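Local coordinates for protein histidinol-phosphate aminotransferase (Clostridium acetobutylicum, PDB 3FTB) that probably acts as a pyridoxal 5'-phosphate-dependent aminotransferase, transferring amino groups in the manner of the class I and II family, with histidinol phosphate as its presumed substrate, at residues A[130-142]-A[157-169]. Sequence-based numbering, arbitrary orientation.
Sequences NMCIDYEDIISKI and NGGLINKEKFIHV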
ATOM      1  N   ASN A 130     -21.799 -30.931   5.837  1.00 30.81           N
ATOM      2  CA  ASN A 130     -20.586 -31.313   6.549  1.00 33.46           C
ATOM      3  C   ASN A 130     -19.434 -30.329   6.344  1.00 41.18           C
ATOM      4  O   ASN A 130     -18.310 -30.575   6.786  1.00 45.47           O
ATOM      5  CB  ASN A 130     -20.175 -32.733   6.150  1.00 40.28           C
ATOM      6  CG  ASN A 130     -21.248 -33.772   6.486  1.00 41.13           C
ATOM      7  OD1 ASN A 130     -21.875 -33.720   7.545  1.00 37.95           O
ATOM      8  ND2 ASN A 130     -21.454 -34.723   5.582  1.00 46.04           N
ATOM      9  N   MET A 131     -19.749 -29.201   5.705  1.00 38.82           N
ATOM     10  CA  MET A 131     -18.763 -28.209   5.265  1.00 33.58           C
ATOM     11  C   MET A 131     -17.781 -28.808   4.244  1.00 37.86           C
ATOM     12  O   MET A 131     -16.590 -28.497   4.243  1.00 44.51           O
ATOM     13  CB  MET A 131     -18.048 -27.533   6.447  1.00 27.00           C
ATOM     14  CG  MET A 131     -18.968 -26.721   7.410  1.00 21.37           C
ATOM     15  SD  MET A 131     -19.727 -25.200   6.776  1.00 24.11           S
ATOM     16  CE  MET A 131     -21.135 -25.822   5.876  1.00 28.03           C
ATOM     17  N   CYS A 132     -18.314 -29.666   3.370  1.00 28.81           N
ATOM     18  CA  CYS A 132     -17.573 -30.229   2.242  1.00 23.03           C
ATOM     19  C   CYS A 132     -17.916 -29.522   0.942  1.00 25.52           C
ATOM     20  O   CYS A 132     -19.079 -29.213   0.683  1.00 33.07           O
ATOM     21  CB  CYS A 132     -17.869 -31.727   2.076  1.00 29.02           C
ATOM     22  SG  CYS A 132     -17.277 -32.738   3.442  1.00 38.86           S
ATOM     23  N   ILE A 133     -16.896 -29.281   0.127  1.00 29.99           N
ATOM     24  CA  ILE A 133     -17.078 -28.731  -1.208  1.00 24.25           C
ATOM     25  C   ILE A 133     -18.014 -29.631  -2.014  1.00 27.81           C
ATOM     26  O   ILE A 133     -17.951 -30.868  -1.919  1.00 27.28           O
ATOM     27  CB  ILE A 133     -15.709 -28.590  -1.941  1.00 43.60           C
ATOM     28  CG1 ILE A 133     -14.839 -27.537  -1.255  1.00 43.40           C
ATOM     29  CG2 ILE A 133     -15.891 -28.231  -3.412  1.00 35.93           C
ATOM     30  CD1 ILE A 133     -13.411 -27.583  -1.685  1.00 39.36           C
ATOM     31  N   ASP A 134     -18.892 -29.009  -2.793  1.00 29.87           N
ATOM     32  CA  ASP A 134     -19.704 -29.746  -3.752  1.00 37.19           C
ATOM     33  C   ASP A 134     -18.954 -29.730  -5.092  1.00 44.59           C
ATOM     34  O   ASP A 134     -19.288 -28.962  -6.002  1.00 38.52           O
ATOM     35  CB  ASP A 134     -21.079 -29.087  -3.879  1.00 34.29           C
ATOM     36  CG  ASP A 134     -22.105 -29.977  -4.581  1.00 48.32           C
ATOM     37  OD1 ASP A 134     -21.712 -30.995  -5.192  1.00 53.89           O
ATOM     38  OD2 ASP A 134     -23.313 -29.641  -4.519  1.00 41.86           O
ATOM     39  N   TYR A 135     -17.919 -30.562  -5.205  1.00 46.20           N
ATOM     40  CA  TYR A 135     -17.053 -30.522  -6.383  1.00 38.72           C
ATOM     41  C   TYR A 135     -17.860 -30.659  -7.654  1.00 36.77           C
ATOM     42  O   TYR A 135     -17.602 -29.975  -8.641  1.00 43.69           O
ATOM     43  CB  TYR A 135     -15.976 -31.605  -6.325  1.00 30.25           C
ATOM     44  CG  TYR A 135     -15.060 -31.444  -5.147  1.00 29.24           C
ATOM     45  CD1 TYR A 135     -14.028 -30.522  -5.177  1.00 37.03           C
ATOM     46  CD2 TYR A 135     -15.239 -32.196  -3.992  1.00 29.96           C
ATOM     47  CE1 TYR A 135     -13.188 -30.358  -4.091  1.00 40.88           C
ATOM     48  CE2 TYR A 135     -14.401 -32.042  -2.906  1.00 25.45           C
ATOM     49  CZ  TYR A 135     -13.384 -31.118  -2.956  1.00 29.26           C
ATOM     50  OH  TYR A 135     -12.548 -30.950  -1.874  1.00 32.42           O
ATOM     51  N   GLU A 136     -18.842 -31.543  -7.617  1.00 39.16           N
ATOM     52  CA  GLU A 136     -19.688 -31.805  -8.770  1.00 40.00           C
ATOM     53  C   GLU A 136     -20.514 -30.582  -9.149  1.00 37.54           C
ATOM     54  O   GLU A 136     -20.925 -30.436 -10.302  1.00 32.06           O
ATOM     55  CB  GLU A 136     -20.608 -32.992  -8.488  1.00 38.60           C
ATOM     56  CG  GLU A 136     -20.811 -33.880  -9.691  1.00 38.15           C
ATOM     57  CD  GLU A 136     -19.530 -34.551 -10.119  1.00 36.83           C
ATOM     58  OE1 GLU A 136     -18.853 -35.148  -9.253  1.00 41.52           O
ATOM     59  OE2 GLU A 136     -19.196 -34.473 -11.317  1.00 38.23           O
ATOM     60  N   ASP A 137     -20.769 -29.713  -8.172  1.00 46.50           N
ATOM     61  CA  ASP A 137     -21.484 -28.461  -8.420  1.00 46.60           C
ATOM     62  C   ASP A 137     -20.563 -27.419  -9.044  1.00 43.97           C
ATOM     63  O   ASP A 137     -20.946 -26.722  -9.983  1.00 47.27           O
ATOM     64  CB  ASP A 137     -22.086 -27.906  -7.130  1.00 51.48           C
ATOM     65  CG  ASP A 137     -23.010 -26.727  -7.380  1.00 61.02           C
ATOM     66  OD1 ASP A 137     -23.921 -26.855  -8.225  1.00 62.27           O
ATOM     67  OD2 ASP A 137     -22.828 -25.672  -6.737  1.00 62.93           O
ATOM     68  N   ILE A 138     -19.349 -27.306  -8.512  1.00 37.61           N
ATOM     69  CA  ILE A 138     -18.356 -26.432  -9.120  1.00 35.98           C
ATOM     70  C   ILE A 138     -18.217 -26.788 -10.599  1.00 42.25           C
ATOM     71  O   ILE A 138     -18.234 -25.908 -11.463  1.00 41.48           O
ATOM     72  CB  ILE A 138     -16.987 -26.531  -8.415  1.00 33.29           C
ATOM     73  CG1 ILE A 138     -17.090 -26.031  -6.974  1.00 32.57           C
ATOM     74  CG2 ILE A 138     -15.921 -25.743  -9.188  1.00 27.79           C
ATOM     75  CD1 ILE A 138     -15.813 -26.191  -6.182  1.00 35.66           C
ATOM     76  N   ILE A 139     -18.098 -28.085 -10.880  1.00 45.34           N
ATOM     77  CA  ILE A 139     -18.065 -28.587 -12.249  1.00 46.66           C
ATOM     78  C   ILE A 139     -19.269 -28.090 -13.047  1.00 43.20           C
ATOM     79  O   ILE A 139     -19.115 -27.491 -14.111  1.00 38.63           O
ATOM     80  CB  ILE A 139     -18.092 -30.125 -12.293  1.00 48.30           C
ATOM     81  CG1 ILE A 139     -16.966 -30.730 -11.447  1.00 52.70           C
ATOM     82  CG2 ILE A 139     -18.013 -30.605 -13.730  1.00 50.43           C
ATOM     83  CD1 ILE A 139     -15.688 -30.979 -12.198  1.00 58.75           C
ATOM     84  N   SER A 140     -20.466 -28.344 -12.523  1.00 44.11           N
ATOM     85  CA  SER A 140     -21.701 -28.063 -13.251  1.00 42.48           C
ATOM     86  C   SER A 140     -21.978 -26.575 -13.425  1.00 46.46           C
ATOM     87  O   SER A 140     -22.990 -26.197 -14.011  1.00 59.42           O
ATOM     88  CB  SER A 140     -22.884 -28.731 -12.556  1.00 47.01           C
ATOM     89  OG  SER A 140     -23.083 -28.185 -11.266  1.00 53.06           O
ATOM     90  N   LYS A 141     -21.083 -25.736 -12.915  1.00 40.04           N
ATOM     91  CA  LYS A 141     -21.256 -24.283 -12.972  1.00 44.52           C
ATOM     92  C   LYS A 141     -20.115 -23.585 -13.711  1.00 44.78           C
ATOM     93  O   LYS A 141     -20.168 -22.380 -13.958  1.00 42.49           O
ATOM     94  CB  LYS A 141     -21.332 -23.696 -11.559  1.00 44.51           C
ATOM     95  CG  LYS A 141     -22.639 -23.911 -10.832  1.00 44.33           C
ATOM     96  CD  LYS A 141     -22.517 -23.467  -9.392  1.00 36.75           C
ATOM     97  CE  LYS A 141     -23.883 -23.439  -8.756  1.00 44.84           C
ATOM     98  NZ  LYS A 141     -24.716 -24.473  -9.412  1.00 58.79           N
ATOM     99  N   ILE A 142     -19.077 -24.337 -14.057  1.00 35.97           N
ATOM    100  CA  ILE A 142     -17.847 -23.714 -14.529  1.00 48.16           C
ATOM    101  C   ILE A 142     -17.915 -23.124 -15.940  1.00 45.13           C
ATOM    102  O   ILE A 142     -17.044 -22.349 -16.321  1.00 54.87           O
ATOM    103  CB  ILE A 142     -16.629 -24.648 -14.390  1.00 47.45           C
ATOM    104  CG1 ILE A 142     -15.413 -23.836 -13.940  1.00 46.58           C
ATOM    105  CG2 ILE A 142     -16.381 -25.404 -15.689  1.00 48.74           C
ATOM    106  CD1 ILE A 142     -14.166 -24.659 -13.788  1.00 49.04           C
ATOM    107  N   ASN A 157     -14.628 -22.661   8.043  1.00 29.09           N
ATOM    108  CA  ASN A 157     -14.699 -24.066   8.422  1.00 22.06           C
ATOM    109  C   ASN A 157     -13.368 -24.787   8.374  1.00 38.38           C
ATOM    110  O   ASN A 157     -13.296 -25.968   8.722  1.00 39.98           O
ATOM    111  CB  ASN A 157     -15.730 -24.810   7.574  1.00 29.15           C
ATOM    112  CG  ASN A 157     -15.316 -24.929   6.125  1.00 33.22           C
ATOM    113  OD1 ASN A 157     -15.129 -23.932   5.434  1.00 39.05           O
ATOM    114  ND2 ASN A 157     -15.187 -26.156   5.655  1.00 35.53           N
ATOM    115  N   GLY A 158     -12.326 -24.082   7.931  1.00 35.66           N
ATOM    116  CA  GLY A 158     -10.986 -24.641   7.881  1.00 28.41           C
ATOM    117  C   GLY A 158     -10.794 -25.834   6.958  1.00 26.92           C
ATOM    118  O   GLY A 158      -9.922 -26.672   7.184  1.00 22.13           O
ATOM    119  N   GLY A 159     -11.598 -25.914   5.905  1.00 31.98           N
ATOM    120  CA  GLY A 159     -11.523 -27.041   4.996  1.00 26.62           C
ATOM    121  C   GLY A 159     -10.448 -26.901   3.932  1.00 37.85           C
ATOM    122  O   GLY A 159     -10.278 -25.833   3.343  1.00 41.62           O
ATOM    123  N   LEU A 160      -9.719 -27.989   3.686  1.00 41.27           N
ATOM    124  CA  LEU A 160      -8.725 -28.047   2.612  1.00 32.16           C
ATOM    125  C   LEU A 160      -9.342 -28.613   1.340  1.00 24.66           C
ATOM    126  O   LEU A 160     -10.133 -29.540   1.406  1.00 23.21           O
ATOM    127  CB  LEU A 160      -7.552 -28.938   3.018  1.00 27.32           C
ATOM    128  CG  LEU A 160      -6.515 -28.395   3.993  1.00 30.19           C
ATOM    129  CD1 LEU A 160      -5.707 -29.549   4.576  1.00 31.51           C
ATOM    130  CD2 LEU A 160      -5.602 -27.386   3.302  1.00 36.61           C
ATOM    131  N   ILE A 161      -8.970 -28.062   0.185  1.00 36.88           N
ATOM    132  CA  ILE A 161      -9.401 -28.602  -1.099  1.00 31.08           C
ATOM    133  C   ILE A 161      -8.779 -29.981  -1.404  1.00 34.07           C
ATOM    134  O   ILE A 161      -7.571 -30.103  -1.575  1.00 36.93           O
ATOM    135  CB  ILE A 161      -9.053 -27.647  -2.248  1.00 27.14           C
ATOM    136  CG1 ILE A 161      -9.715 -26.277  -2.054  1.00 17.94           C
ATOM    137  CG2 ILE A 161      -9.449 -28.262  -3.591  1.00 30.98           C
ATOM    138  CD1 ILE A 161      -9.205 -25.220  -3.026  1.00 14.92           C
ATOM    139  N   ASN A 162      -9.625 -31.006  -1.461  1.00 27.25           N
ATOM    140  CA  ASN A 162      -9.242 -32.357  -1.874  1.00 27.73           C
ATOM    141  C   ASN A 162      -8.580 -32.326  -3.244  1.00 29.03           C
ATOM    142  O   ASN A 162      -9.235 -32.055  -4.255  1.00 39.33           O
ATOM    143  CB  ASN A 162     -10.501 -33.253  -1.892  1.00 27.33           C
ATOM    144  CG  ASN A 162     -10.204 -34.717  -2.225  1.00 31.12           C
ATOM    145  OD1 ASN A 162      -9.557 -35.029  -3.222  1.00 33.83           O
ATOM    146  ND2 ASN A 162     -10.721 -35.619  -1.402  1.00 34.68           N
ATOM    147  N   LYS A 163      -7.275 -32.591  -3.283  1.00 27.00           N
ATOM    148  CA  LYS A 163      -6.542 -32.488  -4.532  1.00 32.58           C
ATOM    149  C   LYS A 163      -7.105 -33.446  -5.573  1.00 37.74           C
ATOM    150  O   LYS A 163      -7.432 -33.033  -6.678  1.00 43.04           O
ATOM    151  CB  LYS A 163      -5.047 -32.724  -4.324  1.00 39.00           C
ATOM    152  CG  LYS A 163      -4.176 -32.026  -5.355  1.00 50.20           C
ATOM    153  CD  LYS A 163      -2.743 -32.531  -5.315  1.00 58.27           C
ATOM    154  CE  LYS A 163      -1.936 -31.968  -4.152  1.00 59.32           C
ATOM    155  NZ  LYS A 163      -0.603 -32.655  -4.083  1.00 53.48           N
ATOM    156  N   GLU A 164      -7.252 -34.716  -5.215  1.00 41.16           N
ATOM    157  CA  GLU A 164      -7.736 -35.706  -6.178  1.00 42.17           C
ATOM    158  C   GLU A 164      -9.071 -35.316  -6.856  1.00 46.73           C
ATOM    159  O   GLU A 164      -9.186 -35.388  -8.080  1.00 48.45           O
ATOM    160  CB  GLU A 164      -7.776 -37.105  -5.549  1.00 34.78           C
ATOM    161  CG  GLU A 164      -8.483 -38.167  -6.386  1.00 47.48           C
ATOM    162  CD  GLU A 164      -9.940 -38.345  -5.989  1.00 65.86           C
ATOM    163  OE1 GLU A 164     -10.218 -38.381  -4.769  1.00 69.59           O
ATOM    164  OE2 GLU A 164     -10.807 -38.458  -6.886  1.00 71.63           O
ATOM    165  N   LYS A 165     -10.057 -34.877  -6.073  1.00 47.98           N
ATOM    166  CA  LYS A 165     -11.372 -34.500  -6.612  1.00 41.40           C
ATOM    167  C   LYS A 165     -11.350 -33.202  -7.418  1.00 40.11           C
ATOM    168  O   LYS A 165     -12.098 -33.045  -8.386  1.00 33.57           O
ATOM    169  CB  LYS A 165     -12.396 -34.342  -5.485  1.00 38.93           C
ATOM    170  CG  LYS A 165     -12.446 -35.478  -4.491  1.00 38.34           C
ATOM    171  CD  LYS A 165     -13.782 -35.489  -3.757  1.00 38.83           C
ATOM    172  CE  LYS A 165     -14.014 -36.807  -3.039  1.00 40.95           C
ATOM    173  NZ  LYS A 165     -15.439 -36.965  -2.626  1.00 39.71           N
ATOM    174  N   PHE A 166     -10.509 -32.262  -6.992  1.00 34.29           N
ATOM    175  CA  PHE A 166     -10.452 -30.941  -7.610  1.00 35.08           C
ATOM    176  C   PHE A 166      -9.691 -30.977  -8.936  1.00 42.52           C
ATOM    177  O   PHE A 166      -9.841 -30.068  -9.761  1.00 42.95           O
ATOM    178  CB  PHE A 166      -9.793 -29.946  -6.645  1.00 39.56           C
ATOM    179  CG  PHE A 166     -10.178 -28.502  -6.878  1.00 39.72           C
ATOM    180  CD1 PHE A 166     -11.410 -28.012  -6.457  1.00 35.44           C
ATOM    181  CD2 PHE A 166      -9.287 -27.621  -7.480  1.00 40.92           C
ATOM    182  CE1 PHE A 166     -11.758 -26.675  -6.656  1.00 26.19           C
ATOM    183  CE2 PHE A 166      -9.628 -26.288  -7.675  1.00 37.75           C
ATOM    184  CZ  PHE A 166     -10.867 -25.820  -7.262  1.00 33.21           C
ATOM    185  N   ILE A 167      -8.880 -32.019  -9.145  1.00 30.31           N
ATOM    186  CA  ILE A 167      -8.105 -32.121 -10.377  1.00 34.42           C
ATOM    187  C   ILE A 167      -9.024 -32.135 -11.592  1.00 37.41           C
ATOM    188  O   ILE A 167      -8.660 -31.655 -12.667  1.00 36.80           O
ATOM    189  CB  ILE A 167      -7.167 -33.355 -10.400  1.00 66.68           C
ATOM    190  CG1 ILE A 167      -6.193 -33.317  -9.211  1.00 69.49           C
ATOM    191  CG2 ILE A 167      -6.389 -33.424 -11.722  1.00 51.70           C
ATOM    192  CD1 ILE A 167      -5.541 -31.951  -8.955  1.00 63.43           C
ATOM    193  N   HIS A 168     -10.224 -32.672 -11.418  1.00 34.98           N
ATOM    194  CA  HIS A 168     -11.222 -32.627 -12.480  1.00 34.71           C
ATOM    195  C   HIS A 168     -11.657 -31.197 -12.744  1.00 42.05           C
ATOM    196  O   HIS A 168     -11.918 -30.821 -13.884  1.00 48.34           O
ATOM    197  CB  HIS A 168     -12.407 -33.516 -12.131  1.00 36.06           C
ATOM    198  CG  HIS A 168     -12.002 -34.904 -11.753  1.00 47.64           C
ATOM    199  ND1 HIS A 168     -11.765 -35.889 -12.685  1.00 48.89           N
ATOM    200  CD2 HIS A 168     -11.750 -35.462 -10.543  1.00 60.27           C
ATOM    201  CE1 HIS A 168     -11.406 -37.001 -12.067  1.00 58.40           C
ATOM    202  NE2 HIS A 168     -11.388 -36.767 -10.767  1.00 66.15           N
ATOM    203  N   VAL A 169     -11.715 -30.391 -11.688  1.00 39.32           N
ATOM    204  CA  VAL A 169     -11.985 -28.966 -11.858  1.00 40.59           C
ATOM    205  C   VAL A 169     -10.798 -28.290 -12.554  1.00 34.61           C
ATOM    206  O   VAL A 169     -10.970 -27.527 -13.502  1.00 30.43           O
ATOM    207  CB  VAL A 169     -12.295 -28.254 -10.505  1.00 32.41           C
ATOM    208  CG1 VAL A 169     -12.783 -26.827 -10.737  1.00 35.33           C
ATOM    209  CG2 VAL A 169     -13.323 -29.009  -9.734  1.00 36.33           C
TER
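Val-169 meets three isoleucines at the apolar centre of this contact. Its CG1, anti to the backbone N, touches Ile-138 CG2 at 3.7 Å and reaches Ile-142 CD1 as well, while CG2 meets Ile-139 CD1, which also lies against His-168 CB. Next along is Phe-166. Ile-138 CD1 and the ring of Tyr-135 both come to its edge, with Tyr-135 CE1 3.8 Å from Phe-166 CD1; the two aromatic side chains cross at about a right angle.

Tyr-135 carries the contact from these apolar side chains to its polar edge. One face of its ring carries Lys-165 CB, a CH-pi contact 3.8 Å from the centroid and almost straight above it, and Lys-165 CD continues along the CD2-CE2 side at 3.6 Å from CE2. Ile-133 CG2 lies toward the rim of the opposite face, so the ring lies between a residue of its own segment, Ile-133, and Lys-165 of helix 163-176. At the far end of the ring, Tyr-135 OH accepts a bent hydrogen bond from Asn-162 N (3.0 Å, 144° at the hydrogen). Asn-162 is itself the N-cap of helix 163-176: with CG anti to its backbone N (chi1 -176°), OD1 receives Lys-165 N at 2.9 Å, the donor standing above the carbonyl plane. Tyrosine and cap thus meet at the start of that helix. Beyond it, Asn-157 CB and ND2 pack on Met-131 CB.

The axes of helix 135-141 and of the 163-169 part of helix 163-176 run nearly parallel, 9° apart in direction and 9.6 Å apart at closest approach, as expected of successive helices in an alpha/beta domain joined through a parallel strand, here 147-151. Ile-133, Ile-161 and Phe-166 all rest on Ile-150 of that strand, and Ile-138 touches Leu-102 and Ile-104 of neighbouring strand 100-105.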